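Local coordinates for Ras-associated and pleckstrin homology domains-containing protein 1 (Homo sapiens, PDB 4GN1), which mediates localized membrane signals and is implicated in lamellipodial dynamics, bringing the actin regulators EVL and VASP to the leading edge, at residues A[111-114]-A[115-118]. Sequence-based numbering, arbitrary orientation.
Sequences MADR and NKEV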
ATOM      1  N   MET A 111      20.078  12.896  -1.015  1.00 40.15           N
ATOM      2  CA  MET A 111      19.736  14.069  -1.811  1.00 40.40           C
ATOM      3  C   MET A 111      19.506  15.214  -0.834  1.00 40.56           C
ATOM      4  O   MET A 111      18.978  14.985   0.258  1.00 39.31           O
ATOM      5  CB  MET A 111      18.483  13.816  -2.661  1.00 38.31           C
ATOM      6  CG  MET A 111      18.127  14.975  -3.589  1.00 38.95           C
ATOM      7  SD  MET A 111      16.559  14.828  -4.471  1.00 36.45           S
ATOM      8  CE  MET A 111      17.128  14.384  -6.110  1.00 38.57           C
ATOM      9  N   ALA A 112      19.906  16.424  -1.220  1.00 42.09           N
ATOM     10  CA  ALA A 112      19.634  17.620  -0.431  1.00 43.43           C
ATOM     11  C   ALA A 112      18.120  17.873  -0.327  1.00 42.76           C
ATOM     12  O   ALA A 112      17.380  17.702  -1.311  1.00 42.05           O
ATOM     13  CB  ALA A 112      20.334  18.837  -1.026  1.00 44.75           C
ATOM     14  N   ASP A 113      17.681  18.295   0.864  1.00 43.31           N
ATOM     15  CA  ASP A 113      16.263  18.553   1.171  1.00 41.86           C
ATOM     16  C   ASP A 113      15.572  19.382   0.104  1.00 41.88           C
ATOM     17  O   ASP A 113      14.516  19.013  -0.397  1.00 40.57           O
ATOM     18  CB  ASP A 113      16.133  19.288   2.512  1.00 43.12           C
ATOM     19  CG  ASP A 113      16.262  18.359   3.728  1.00 42.76           C
ATOM     20  OD1 ASP A 113      16.016  17.116   3.622  1.00 40.94           O
ATOM     21  OD2 ASP A 113      16.595  18.909   4.808  1.00 43.38           O
ATOM     22  N   ARG A 114      16.176  20.505  -0.244  1.00 43.77           N
ATOM     23  CA  ARG A 114      15.580  21.400  -1.214  1.00 44.89           C
ATOM     24  C   ARG A 114      15.324  20.731  -2.560  1.00 44.16           C
ATOM     25  O   ARG A 114      14.365  21.077  -3.252  1.00 44.31           O
ATOM     26  CB  ARG A 114      16.430  22.650  -1.366  1.00 48.16           C
ATOM     27  CG  ARG A 114      16.262  23.573  -0.175  1.00 49.79           C
ATOM     28  CD  ARG A 114      17.317  24.666  -0.124  1.00 53.72           C
ATOM     29  NE  ARG A 114      17.128  25.713  -1.131  1.00 56.31           N
ATOM     30  CZ  ARG A 114      16.180  26.656  -1.091  1.00 57.29           C
ATOM     31  NH1 ARG A 114      15.289  26.686  -0.096  1.00 54.51           N
ATOM     32  NH2 ARG A 114      16.119  27.571  -2.063  1.00 58.68           N
ATOM     33  N   ASN A 115      16.172  19.771  -2.915  1.00 43.41           N
ATOM     34  CA  ASN A 115      16.029  19.050  -4.178  1.00 43.02           C
ATOM     35  C   ASN A 115      15.006  17.891  -4.102  1.00 40.47           C
ATOM     36  O   ASN A 115      14.360  17.554  -5.104  1.00 39.81           O
ATOM     37  CB  ASN A 115      17.399  18.590  -4.709  1.00 44.30           C
ATOM     38  CG  ASN A 115      18.299  19.758  -5.097  1.00 47.17           C
ATOM     39  OD1 ASN A 115      17.821  20.861  -5.388  1.00 48.07           O
ATOM     40  ND2 ASN A 115      19.615  19.522  -5.103  1.00 48.57           N
ATOM     41  N   LYS A 116      14.878  17.281  -2.925  1.00 38.56           N
ATOM     42  CA  LYS A 116      13.724  16.433  -2.629  1.00 36.72           C
ATOM     43  C   LYS A 116      12.410  17.201  -2.897  1.00 36.71           C
ATOM     44  O   LYS A 116      11.524  16.700  -3.611  1.00 35.86           O
ATOM     45  CB  LYS A 116      13.767  15.924  -1.188  1.00 34.54           C
ATOM     46  CG  LYS A 116      14.587  14.666  -0.971  1.00 33.79           C
ATOM     47  CD  LYS A 116      14.995  14.561   0.485  1.00 33.02           C
ATOM     48  CE  LYS A 116      15.974  13.433   0.718  1.00 33.05           C
ATOM     49  NZ  LYS A 116      16.201  13.281   2.187  1.00 32.45           N
ATOM     50  N   GLU A 117      12.317  18.416  -2.350  1.00 37.78           N
ATOM     51  CA  GLU A 117      11.157  19.295  -2.523  1.00 38.26           C
ATOM     52  C   GLU A 117      10.854  19.525  -4.018  1.00 38.05           C
ATOM     53  O   GLU A 117       9.740  19.263  -4.476  1.00 36.55           O
ATOM     54  CB  GLU A 117      11.431  20.632  -1.834  1.00 41.84           C
ATOM     55  CG  GLU A 117      10.273  21.157  -0.999  1.00 44.30           C
ATOM     56  CD  GLU A 117      10.388  22.649  -0.658  1.00 48.07           C
ATOM     57  OE1 GLU A 117      11.468  23.270  -0.868  1.00 50.90           O
ATOM     58  OE2 GLU A 117       9.374  23.214  -0.176  1.00 49.46           O
ATOM     59  N   VAL A 118      11.855  19.990  -4.769  1.00 37.99           N
ATOM     60  CA  VAL A 118      11.704  20.202  -6.198  1.00 38.63           C
ATOM     61  C   VAL A 118      11.223  18.920  -6.886  1.00 37.63           C
ATOM     62  O   VAL A 118      10.290  18.942  -7.693  1.00 37.20           O
ATOM     63  CB  VAL A 118      13.015  20.723  -6.860  1.00 40.39           C
ATOM     64  CG1 VAL A 118      12.948  20.625  -8.381  1.00 41.19           C
ATOM     65  CG2 VAL A 118      13.312  22.153  -6.432  1.00 41.60           C
TER
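Met111 lies against Asn115 and Lys116 at the first turn of helix 113-124, a surface helix of the RA-PH fragment of lamellipodin whose N-cap is Ala112. Its sulfur rests on the backbone, with SD 3.4 Å from Lys116 N and 3.5 Å from Asn115 C. Because CG of Met111 stands anti to its own backbone N (chi1 -176°), the thioether runs beside the opening turn, a long, unbranched chain that can reach from the loop to the backbone at Asn115 and Lys116. Asn115 crosses it at about a right angle, and CG of Met111 comes to 3.9 Å from Asn115 CB.

Lys116 runs alongside Met111. Its chain, extended beyond CG, lays CG near the sulfur and carries CE to 3.4 Å from Met111 O. A lysine suits this edge: its methylenes cover the preceding loop, while NZ finds hydrogen bonds beyond it, to Asn97 OD1 and Lys96 O, tying the start of the helix to the end of helix 93-96. Asp113 OD1 stays 4.1 Å from Lys116 NZ, too far for a salt bridge, although the opposite charges probably still attract. The acidic side chain, in the first turn, would also suit the positive end of the helix dipole.

Ala112, with only a methyl group, offers no side-chain acceptor to the N-H groups of the first turn; its backbone O opens the helical bonding instead. Regular i to i+4 bonds follow from Glu117 N to Asp113 O and from Val118 N to Arg114 O. Ala112 O itself takes two donors: Lys116 N lies in the carbonyl plane at 3.0 Å, whereas Asn115 N makes a more bent bond from above that plane, its N-H...O angle only 130°.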